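Local atomic coordinates of putative major capsid protein (Cafeteriavirus-dependent mavirus, PDB entry 6G44), a protein that probably builds the icosahedral shell of the virophage mavirus, as a double jelly-roll major capsid protein that assembles as trimers. Residues I37-F42 against L269-V274; I112-K117 against R223-F228; H319-H324 against A454-P459. One frame throughout, in Å; residues are numbered along the deposited sequence.

Interaction 1 of 3, residues I37-F42 against L269-V274; sequences IPYSTF and LVQNWV. With SO4 (sulfate ion), chain E.
Trp273 lies with one face of its indole under Ile37 and Pro38, an aliphatic pair laid across an aromatic plate where a loop of the double jelly-roll fold meets the end of the long strand 258-273. CG2 of Ile37 sits almost over the middle of the six-membered ring, 3.5 Å from its centroid and 10° off the normal, while CD of Pro38 covers the five-membered ring at 3.7 Å from that centroid. Both are CH-pi contacts on the same face. The isoleucine reaches the ring because its CG2 branch stands anti to the backbone N, with CG1 and CD1 following along the outer rim near CZ2. The indole NE1 is hydrogen-bonded to Tyr21 OH of the third subunit, and Tyr21 also packs on Ile37, so this layer continues across a subunit boundary.

Gln271 works on two rings at once. Its CG rests over the centre of the Phe42 ring, and its amide NE2 stands above a face of Tyr39, displaced toward the rim. Gln271 NE2 also donates to Pro38 O at 3.1 Å, a bent bond with an N-H...O angle of 141° that meets the carbonyl from above its plane. The edge of Phe42 is turned to the backbone of Leu269, with CE1 4.2 Å from Leu269 CB.

Another copy of the protein, the second subunit, packs on Pro38, Ser40 and Phe42. A sulfate, probably from the crystallisation liquor, bridges the two chains, hydrogen-bonded to Thr41 N and to Phe370 N and Glu372 N of the second subunit. Thr41 OG1 comes within 2.6 Å of Asn272 O. Between the segments a water accepts from Asn272 N at 3.2 Å and lies 2.7 Å from Ser40 O.

Interaction 2 of 3, residues I112-K117 against R223-F228; sequences INMNGK and RNLNTF
Asn115 turns its carboxamide back along the segment 223-228 and uses both ends of it. OD1 accepts from Thr227 N at 2.9 Å, nearly straight at hydrogen and nearly along the C=O axis, while ND2 gives a hydrogen to Asn224 O at 3.0 Å, with that oxygen in the amide plane. The amide is placed there by a chi1 of -65°, which sets CG beside the backbone N, and the latter itself donates to Thr227 O at 2.9 Å. Gly486 O is a further acceptor for ND2.

Asn115 and Gly116 are the central residues of a type I' turn, which closes the beta hairpin of strands 110-114 and 117-121. Asn113 points its OD1 at the turn, accepting from Gly116 N on a lone pair in an Asx motif, and the same oxygen meets the methyl CG2 of Thr227 at 3.4 Å.

On the other side of the backbone the contact is apolar. Met114 and Phe228 form an antiparallel non-hydrogen-bonded pair whose side chains lie alongside each other and point the same way. The extended methionine passes obliquely over Leu225, with SD 3.8 Å from its CD2. Leu225 in turn sets CD1 over the centre of the Phe228 ring, whereas CG2 of Ile112 comes to that ring's edge. Phe488 of strand 488-492 covers Met114, Asn115 and Leu225.

Two carboxamide bonds and one backbone bond cross the contact. The donor at OD1 and the acceptors at ND2 set which end of the amide is oxygen and which nitrogen, and should hold its rotation; directional bonds thus tie the turn to segment 223-228 on one side, while Met114, Leu225, Phe228 and Ile112 pack apolar groups on the other.

Interaction 3 of 3, residues H319-H324 against A454-P459; sequences HILTTH and ATFVTP
Two antiparallel strands at the border of a four-stranded sheet in the C-terminal half of this double jelly-roll protein make this contact: 319-328 is an outermost strand of that sheet within the chain, and 448-457 is its neighbour. Four backbone hydrogen bonds join them, two between His319 and Phe456 and two between Leu321 and Ala454, with Ile320 and Thr455 forming the non-hydrogen-bonded pair between. Over these residues the strand directions make an angle of 147°, the twist expected of neighbouring antiparallel strands.

Phe456 carries the buried side. Its chi1 of 59° puts CG between the backbone N and the carbonyl carbon, and the ring lies against His319 and Leu321 of the partner strand. CB of His319 lies over a face of that ring, 3.8 Å from the centroid and 22° off the normal, and the carbonyl O of His319 also lies over a face of the Phe456 ring. Leu321 meets the ring's outer end: Leu321 CD1 lies 3.6 Å from Phe456 CZ, while CG stays in the plane at the edge. Cys303 of strand 286-305 packs on both His319 and Phe456, and Ser301 on Leu321, so this face looks onto a second sheet.

The imidazole of His319 turns its polar end elsewhere. Its NE2 is hydrogen-bonded to Asn305 OD1, and the ND2 of that asparagine is hydrogen-bonded to Thr458 O, so one side chain links both segments.

Ile320 and Thr455 extend next to one another on the opposite face, and there the contact is lighter: CG1 of Ile320 comes within 3.8 Å of Thr455 OG1.

How the interactions relate
Interactions 1 and 2 reach the same antiparallel sheet, their centres about 17 Å apart and nearest atoms about 5 Å, without touching; 112-117 and 223-228 both fall between the two partners of interaction 1 in the chain. Interaction 3 follows both and lies on the opposite side of the chain's centre, about 49 Å and about 43 Å from them, centre to centre. All three are partly buried. Regular strand pairing dominates only interaction 3, whereas interaction 2 relies on a turn carboxamide and interaction 1 on CH-pi contacts, a glutamine amide bond and a bridging water between a loop and a strand end. Interaction 1 alone meets neighbouring subunits; no other chain of the assembly touches the other two.

Interaction 1 of 3, residues I37-F42 against L269-V274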
loop_
_atom_site.group_PDB
_atom_site.type_symbol
_atom_site.label_atom_id
_atom_site.label_comp_id
_atom_site.label_asym_id
_atom_site.label_seq_id
_atom_site.Cartn_x
_atom_site.Cartn_y
_atom_site.Cartn_z
ATOM N N ILE C 37 -1.252 7.924 26.219
ATOM C CA ILE C 37 -2.460 8.735 26.367
ATOM C C ILE C 37 -3.612 7.781 26.627
ATOM O O ILE C 37 -3.858 6.896 25.821
ATOM C CB ILE C 37 -2.693 9.578 25.125
ATOM C CG1 ILE C 37 -1.512 10.548 24.951
ATOM C CG2 ILE C 37 -4.031 10.322 25.243
ATOM C CD1 ILE C 37 -1.626 11.510 23.776
ATOM N N PRO C 38 -4.305 7.917 27.760
ATOM C CA PRO C 38 -5.331 6.942 28.093
ATOM C C PRO C 38 -6.661 7.088 27.351
ATOM O O PRO C 38 -6.948 8.135 26.733
ATOM C CB PRO C 38 -5.562 7.149 29.587
ATOM C CG PRO C 38 -4.944 8.432 29.945
ATOM C CD PRO C 38 -4.098 8.913 28.836
ATOM N N TYR C 39 -7.452 6.034 27.446
ATOM C CA TYR C 39 -8.799 5.970 26.918
ATOM C C TYR C 39 -9.869 5.987 28.018
ATOM O O TYR C 39 -11.046 5.901 27.714
ATOM C CB TYR C 39 -8.948 4.726 26.032
ATOM C CG TYR C 39 -8.523 4.948 24.600
ATOM C CD1 TYR C 39 -7.181 5.041 24.224
ATOM C CD2 TYR C 39 -9.482 5.057 23.621
ATOM C CE1 TYR C 39 -6.838 5.249 22.878
ATOM C CE2 TYR C 39 -9.157 5.248 22.309
ATOM C CZ TYR C 39 -7.856 5.365 21.947
ATOM O OH TYR C 39 -7.676 5.568 20.580
ATOM N N SER C 40 -9.436 6.113 29.264
ATOM C CA SER C 40 -10.302 6.416 30.391
ATOM C C SER C 40 -10.629 7.928 30.368
ATOM O O SER C 40 -9.906 8.731 29.798
ATOM C CB SER C 40 -9.556 6.033 31.675
ATOM O OG SER C 40 -8.330 6.698 31.751
ATOM N N THR C 41 -11.711 8.314 31.042
ATOM C CA THR C 41 -12.233 9.693 30.979
ATOM C C THR C 41 -12.222 10.328 29.559
ATOM O O THR C 41 -11.911 11.520 29.369
ATOM C CB THR C 41 -11.610 10.630 32.036
ATOM O OG1 THR C 41 -10.234 10.901 31.770
ATOM C CG2 THR C 41 -11.735 10.052 33.421
ATOM N N PHE C 42 -12.624 9.521 28.584
ATOM C CA PHE C 42 -12.780 9.975 27.200
ATOM C C PHE C 42 -14.121 10.733 27.185
ATOM O O PHE C 42 -15.155 10.185 27.582
ATOM C CB PHE C 42 -12.823 8.733 26.304
ATOM C CG PHE C 42 -12.451 8.946 24.845
ATOM C CD1 PHE C 42 -12.913 10.032 24.092
ATOM C CD2 PHE C 42 -11.677 7.994 24.192
ATOM C CE1 PHE C 42 -12.583 10.174 22.752
ATOM C CE2 PHE C 42 -11.366 8.123 22.836
ATOM C CZ PHE C 42 -11.829 9.226 22.116
ATOM N N LEU C 269 -16.226 14.361 20.647
ATOM C CA LEU C 269 -15.557 13.308 21.380
ATOM C C LEU C 269 -14.083 13.622 21.454
ATOM O O LEU C 269 -13.453 13.861 20.402
ATOM C CB LEU C 269 -15.745 11.963 20.701
ATOM C CG LEU C 269 -17.071 11.225 20.912
ATOM C CD1 LEU C 269 -18.319 12.040 20.596
ATOM C CD2 LEU C 269 -17.117 9.929 20.140
ATOM N N VAL C 270 -13.522 13.661 22.657
ATOM C CA VAL C 270 -12.105 13.937 22.808
ATOM C C VAL C 270 -11.569 13.344 24.102
ATOM O O VAL C 270 -12.259 13.339 25.128
ATOM C CB VAL C 270 -11.820 15.472 22.740
ATOM C CG1 VAL C 270 -12.413 16.216 23.957
ATOM C CG2 VAL C 270 -10.356 15.787 22.521
ATOM N N GLN C 271 -10.332 12.854 24.065
ATOM C CA GLN C 271 -9.671 12.399 25.262
ATOM C C GLN C 271 -9.366 13.553 26.218
ATOM O O GLN C 271 -9.125 14.677 25.818
ATOM C CB GLN C 271 -8.377 11.664 24.872
ATOM C CG GLN C 271 -8.615 10.301 24.211
ATOM C CD GLN C 271 -7.453 9.862 23.371
ATOM O OE1 GLN C 271 -7.105 10.535 22.408
ATOM N NE2 GLN C 271 -6.824 8.713 23.728
ATOM N N ASN C 272 -9.374 13.234 27.506
ATOM C CA ASN C 272 -9.041 14.193 28.546
ATOM C C ASN C 272 -8.393 13.427 29.694
ATOM O O ASN C 272 -8.902 12.397 30.087
ATOM C CB ASN C 272 -10.285 14.935 29.038
ATOM C CG ASN C 272 -9.950 15.950 30.119
ATOM O OD1 ASN C 272 -10.141 15.682 31.312
ATOM N ND2 ASN C 272 -9.414 17.072 29.742
ATOM N N TRP C 273 -7.260 13.925 30.189
ATOM C CA TRP C 273 -6.509 13.161 31.192
ATOM C C TRP C 273 -5.539 14.036 31.935
ATOM O O TRP C 273 -5.202 15.137 31.504
ATOM C CB TRP C 273 -5.801 11.943 30.538
ATOM C CG TRP C 273 -4.641 12.306 29.676
ATOM C CD1 TRP C 273 -3.326 12.212 30.020
ATOM C CD2 TRP C 273 -4.666 12.823 28.331
ATOM N NE1 TRP C 273 -2.530 12.627 28.980
ATOM C CE2 TRP C 273 -3.327 13.028 27.937
ATOM C CE3 TRP C 273 -5.688 13.120 27.413
ATOM C CZ2 TRP C 273 -2.982 13.522 26.671
ATOM C CZ3 TRP C 273 -5.334 13.619 26.152
ATOM C CH2 TRP C 273 -4.004 13.828 25.809
ATOM N N VAL C 274 -5.073 13.506 33.079
ATOM C CA VAL C 274 -4.079 14.162 33.886
ATOM C C VAL C 274 -2.710 13.716 33.412
ATOM O O VAL C 274 -2.470 12.513 33.203
ATOM C CB VAL C 274 -4.295 13.787 35.366
ATOM C CG1 VAL C 274 -3.172 14.328 36.236
ATOM C CG2 VAL C 274 -5.655 14.280 35.855
HETATM S S SO4 E . -14.359 5.781 31.983
HETATM O O1 SO4 E . -14.888 5.385 30.678
HETATM O O2 SO4 E . -14.151 7.249 31.998
HETATM O O3 SO4 E . -13.095 5.028 32.263
HETATM O O4 SO4 E . -15.345 5.386 33.048
HETATM O O HOH W 1 -9.135 10.037 27.538
#

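Interaction 2 of 3, residues I112-K117 against R223-F228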
loop_
_atom_site.group_PDB
_atom_site.type_symbol
_atom_site.label_atom_id
_atom_site.label_comp_id
_atom_site.label_asym_id
_atom_site.label_seq_id
_atom_site.Cartn_x
_atom_site.Cartn_y
_atom_site.Cartn_z
ATOM N N ILE C 112 -13.313 28.220 16.999
ATOM C CA ILE C 112 -12.869 27.576 18.225
ATOM C C ILE C 112 -12.330 28.647 19.173
ATOM O O ILE C 112 -11.576 29.515 18.757
ATOM C CB ILE C 112 -11.829 26.466 17.939
ATOM C CG1 ILE C 112 -12.491 25.368 17.093
ATOM C CG2 ILE C 112 -11.279 25.901 19.262
ATOM C CD1 ILE C 112 -11.576 24.208 16.703
ATOM N N ASN C 113 -12.785 28.591 20.424
ATOM C CA ASN C 113 -12.319 29.469 21.496
ATOM C C ASN C 113 -11.541 28.634 22.498
ATOM O O ASN C 113 -12.086 27.690 23.091
ATOM C CB ASN C 113 -13.530 30.142 22.144
ATOM C CG ASN C 113 -13.158 31.137 23.231
ATOM O OD1 ASN C 113 -12.209 30.945 23.975
ATOM N ND2 ASN C 113 -13.961 32.190 23.353
ATOM N N MET C 114 -10.272 28.947 22.651
ATOM C CA MET C 114 -9.446 28.410 23.732
ATOM C C MET C 114 -9.014 29.566 24.639
ATOM O O MET C 114 -8.255 30.438 24.224
ATOM C CB MET C 114 -8.245 27.656 23.166
ATOM C CG MET C 114 -8.660 26.407 22.407
ATOM S SD MET C 114 -7.174 25.484 21.911
ATOM C CE MET C 114 -7.946 24.026 21.175
ATOM N N ASN C 115 -9.467 29.514 25.887
ATOM C CA ASN C 115 -9.093 30.538 26.905
ATOM C C ASN C 115 -9.244 31.988 26.434
ATOM O O ASN C 115 -8.401 32.858 26.720
ATOM C CB ASN C 115 -7.705 30.233 27.474
ATOM C CG ASN C 115 -7.678 28.925 28.247
ATOM O OD1 ASN C 115 -8.734 28.379 28.591
ATOM N ND2 ASN C 115 -6.481 28.364 28.434
ATOM N N GLY C 116 -10.311 32.234 25.690
ATOM C CA GLY C 116 -10.597 33.555 25.167
ATOM C C GLY C 116 -10.048 33.899 23.793
ATOM O O GLY C 116 -10.431 34.926 23.242
ATOM N N LYS C 117 -9.114 33.103 23.259
ATOM C CA LYS C 117 -8.573 33.323 21.919
ATOM C C LYS C 117 -9.430 32.585 20.923
ATOM O O LYS C 117 -9.657 31.385 21.095
ATOM C CB LYS C 117 -7.139 32.813 21.830
ATOM C CG LYS C 117 -6.571 32.713 20.410
ATOM C CD LYS C 117 -6.439 34.079 19.770
ATOM C CE LYS C 117 -5.725 33.943 18.435
ATOM N NZ LYS C 117 -5.686 35.213 17.660
ATOM N N ARG C 223 -3.564 22.024 26.674
ATOM C CA ARG C 223 -3.362 22.158 28.122
ATOM C C ARG C 223 -4.353 23.180 28.718
ATOM O O ARG C 223 -4.403 24.323 28.261
ATOM C CB ARG C 223 -1.895 22.607 28.383
ATOM C CG ARG C 223 -1.528 22.912 29.853
ATOM C CD ARG C 223 -0.174 23.544 30.051
ATOM N NE ARG C 223 0.085 24.701 29.171
ATOM C CZ ARG C 223 1.271 25.246 29.001
ATOM N NH1 ARG C 223 2.313 24.814 29.704
ATOM N NH2 ARG C 223 1.427 26.236 28.137
ATOM N N ASN C 224 -5.080 22.762 29.744
ATOM C CA ASN C 224 -5.806 23.674 30.644
ATOM C C ASN C 224 -6.781 24.568 29.894
ATOM O O ASN C 224 -6.741 25.786 30.007
ATOM C CB ASN C 224 -4.799 24.519 31.470
ATOM C CG ASN C 224 -3.932 23.684 32.381
ATOM O OD1 ASN C 224 -4.280 22.549 32.747
ATOM N ND2 ASN C 224 -2.777 24.260 32.779
ATOM N N LEU C 225 -7.664 23.930 29.130
ATOM C CA LEU C 225 -8.710 24.636 28.377
ATOM C C LEU C 225 -9.875 25.044 29.264
ATOM O O LEU C 225 -10.955 24.487 29.271
ATOM C CB LEU C 225 -9.152 23.801 27.183
ATOM C CG LEU C 225 -8.063 23.411 26.196
ATOM C CD1 LEU C 225 -8.707 22.615 25.051
ATOM C CD2 LEU C 225 -7.285 24.584 25.627
ATOM N N ASN C 226 -9.613 26.089 30.034
ATOM C CA ASN C 226 -10.551 26.603 31.002
ATOM C C ASN C 226 -11.738 27.325 30.355
ATOM O O ASN C 226 -12.832 27.321 30.893
ATOM C CB ASN C 226 -9.730 27.510 31.943
ATOM C CG ASN C 226 -10.455 27.886 33.186
ATOM O OD1 ASN C 226 -11.082 27.061 33.851
ATOM N ND2 ASN C 226 -10.392 29.145 33.490
ATOM N N THR C 227 -11.536 27.916 29.172
ATOM C CA THR C 227 -12.612 28.214 28.239
ATOM C C THR C 227 -12.377 27.342 27.009
ATOM O O THR C 227 -11.268 27.341 26.472
ATOM C CB THR C 227 -12.617 29.689 27.821
ATOM O OG1 THR C 227 -12.733 30.505 28.999
ATOM C CG2 THR C 227 -13.762 30.009 26.899
ATOM N N PHE C 228 -13.409 26.615 26.599
ATOM C CA PHE C 228 -13.296 25.767 25.395
ATOM C C PHE C 228 -14.644 25.750 24.705
ATOM O O PHE C 228 -15.590 25.154 25.185
ATOM C CB PHE C 228 -12.822 24.369 25.779
ATOM C CG PHE C 228 -12.591 23.425 24.600
ATOM C CD1 PHE C 228 -12.041 23.886 23.387
ATOM C CD2 PHE C 228 -12.881 22.083 24.732
ATOM C CE1 PHE C 228 -11.832 23.004 22.327
ATOM C CE2 PHE C 228 -12.662 21.197 23.665
ATOM C CZ PHE C 228 -12.130 21.672 22.480
#

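Interaction 3 of 3, residues H319-H324 against A454-P459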
loop_
_atom_site.group_PDB
_atom_site.type_symbol
_atom_site.label_atom_id
_atom_site.label_comp_id
_atom_site.label_asym_id
_atom_site.label_seq_id
_atom_site.Cartn_x
_atom_site.Cartn_y
_atom_site.Cartn_z
ATOM N N HIS C 319 -11.119 27.431 -22.461
ATOM C CA HIS C 319 -11.583 28.578 -21.680
ATOM C C HIS C 319 -10.437 29.159 -20.879
ATOM O O HIS C 319 -9.566 28.430 -20.416
ATOM C CB HIS C 319 -12.686 28.146 -20.737
ATOM C CG HIS C 319 -13.870 27.592 -21.446
ATOM N ND1 HIS C 319 -14.693 28.389 -22.212
ATOM C CD2 HIS C 319 -14.338 26.328 -21.559
ATOM C CE1 HIS C 319 -15.641 27.635 -22.741
ATOM N NE2 HIS C 319 -15.447 26.380 -22.369
ATOM N N ILE C 320 -10.405 30.480 -20.752
ATOM C CA ILE C 320 -9.359 31.163 -19.992
ATOM C C ILE C 320 -9.972 32.032 -18.920
ATOM O O ILE C 320 -10.941 32.782 -19.161
ATOM C CB ILE C 320 -8.452 32.018 -20.916
ATOM C CG1 ILE C 320 -7.855 31.151 -22.038
ATOM C CG2 ILE C 320 -7.365 32.723 -20.108
ATOM C CD1 ILE C 320 -7.142 31.898 -23.153
ATOM N N LEU C 321 -9.390 31.974 -17.733
ATOM C CA LEU C 321 -9.751 32.890 -16.655
ATOM C C LEU C 321 -8.456 33.411 -16.069
ATOM O O LEU C 321 -7.476 32.668 -15.925
ATOM C CB LEU C 321 -10.587 32.197 -15.579
ATOM C CG LEU C 321 -12.063 31.923 -15.853
ATOM C CD1 LEU C 321 -12.693 31.027 -14.794
ATOM C CD2 LEU C 321 -12.811 33.257 -15.923
ATOM N N THR C 322 -8.453 34.702 -15.721
ATOM C CA THR C 322 -7.309 35.338 -15.105
ATOM C C THR C 322 -7.755 36.124 -13.878
ATOM O O THR C 322 -8.632 36.992 -13.980
ATOM C CB THR C 322 -6.604 36.309 -16.085
ATOM O OG1 THR C 322 -6.269 35.622 -17.306
ATOM C CG2 THR C 322 -5.344 36.871 -15.483
ATOM N N THR C 323 -7.133 35.860 -12.726
ATOM C CA THR C 323 -7.471 36.601 -11.517
ATOM C C THR C 323 -7.119 38.069 -11.698
ATOM O O THR C 323 -6.273 38.428 -12.502
ATOM C CB THR C 323 -6.709 36.113 -10.262
ATOM O OG1 THR C 323 -5.309 36.360 -10.403
ATOM C CG2 THR C 323 -6.970 34.624 -9.992
ATOM N N HIS C 324 -7.767 38.912 -10.905
ATOM C CA HIS C 324 -7.263 40.253 -10.692
ATOM C C HIS C 324 -5.932 40.123 -9.948
ATOM O O HIS C 324 -5.584 39.029 -9.443
ATOM C CB HIS C 324 -8.270 41.063 -9.884
ATOM C CG HIS C 324 -9.591 41.225 -10.571
ATOM N ND1 HIS C 324 -9.707 41.753 -11.839
ATOM C CD2 HIS C 324 -10.848 40.899 -10.183
ATOM C CE1 HIS C 324 -10.981 41.762 -12.197
ATOM N NE2 HIS C 324 -11.693 41.251 -11.208
ATOM N N ALA C 454 -5.498 30.649 -15.863
ATOM C CA ALA C 454 -5.712 29.214 -16.071
ATOM C C ALA C 454 -6.461 29.019 -17.376
ATOM O O ALA C 454 -7.464 29.696 -17.599
ATOM C CB ALA C 454 -6.530 28.614 -14.940
ATOM N N THR C 455 -5.986 28.091 -18.200
ATOM C CA THR C 455 -6.678 27.643 -19.397
ATOM C C THR C 455 -7.235 26.253 -19.094
ATOM O O THR C 455 -6.498 25.387 -18.572
ATOM C CB THR C 455 -5.715 27.623 -20.604
ATOM O OG1 THR C 455 -5.074 28.910 -20.740
ATOM C CG2 THR C 455 -6.453 27.297 -21.878
ATOM N N PHE C 456 -8.493 26.021 -19.419
ATOM C CA PHE C 456 -9.170 24.815 -18.959
ATOM C C PHE C 456 -10.282 24.380 -19.868
ATOM O O PHE C 456 -10.835 25.170 -20.645
ATOM C CB PHE C 456 -9.697 25.008 -17.529
ATOM C CG PHE C 456 -10.663 26.161 -17.390
ATOM C CD1 PHE C 456 -10.184 27.447 -17.145
ATOM C CD2 PHE C 456 -12.026 25.965 -17.517
ATOM C CE1 PHE C 456 -11.085 28.510 -17.012
ATOM C CE2 PHE C 456 -12.924 27.016 -17.374
ATOM C CZ PHE C 456 -12.433 28.288 -17.147
ATOM N N VAL C 457 -10.619 23.106 -19.741
ATOM C CA VAL C 457 -11.731 22.504 -20.478
ATOM C C VAL C 457 -12.840 22.065 -19.514
ATOM O O VAL C 457 -12.584 21.668 -18.362
ATOM C CB VAL C 457 -11.273 21.307 -21.344
ATOM C CG1 VAL C 457 -10.312 21.754 -22.432
ATOM C CG2 VAL C 457 -10.640 20.194 -20.504
ATOM N N THR C 458 -14.076 22.127 -20.004
ATOM C CA THR C 458 -15.261 21.882 -19.190
ATOM C C THR C 458 -16.120 20.790 -19.826
ATOM O O THR C 458 -16.063 20.572 -21.051
ATOM C CB THR C 458 -16.085 23.169 -19.063
ATOM O OG1 THR C 458 -16.395 23.623 -20.380
ATOM C CG2 THR C 458 -15.309 24.257 -18.325
ATOM N N PRO C 459 -16.915 20.082 -19.021
ATOM C CA PRO C 459 -17.671 18.936 -19.519
ATOM C C PRO C 459 -19.035 19.217 -20.152
ATOM O O PRO C 459 -19.705 18.258 -20.556
ATOM C CB PRO C 459 -17.834 18.095 -18.269
ATOM C CG PRO C 459 -17.980 19.109 -17.194
ATOM C CD PRO C 459 -17.005 20.182 -17.549
#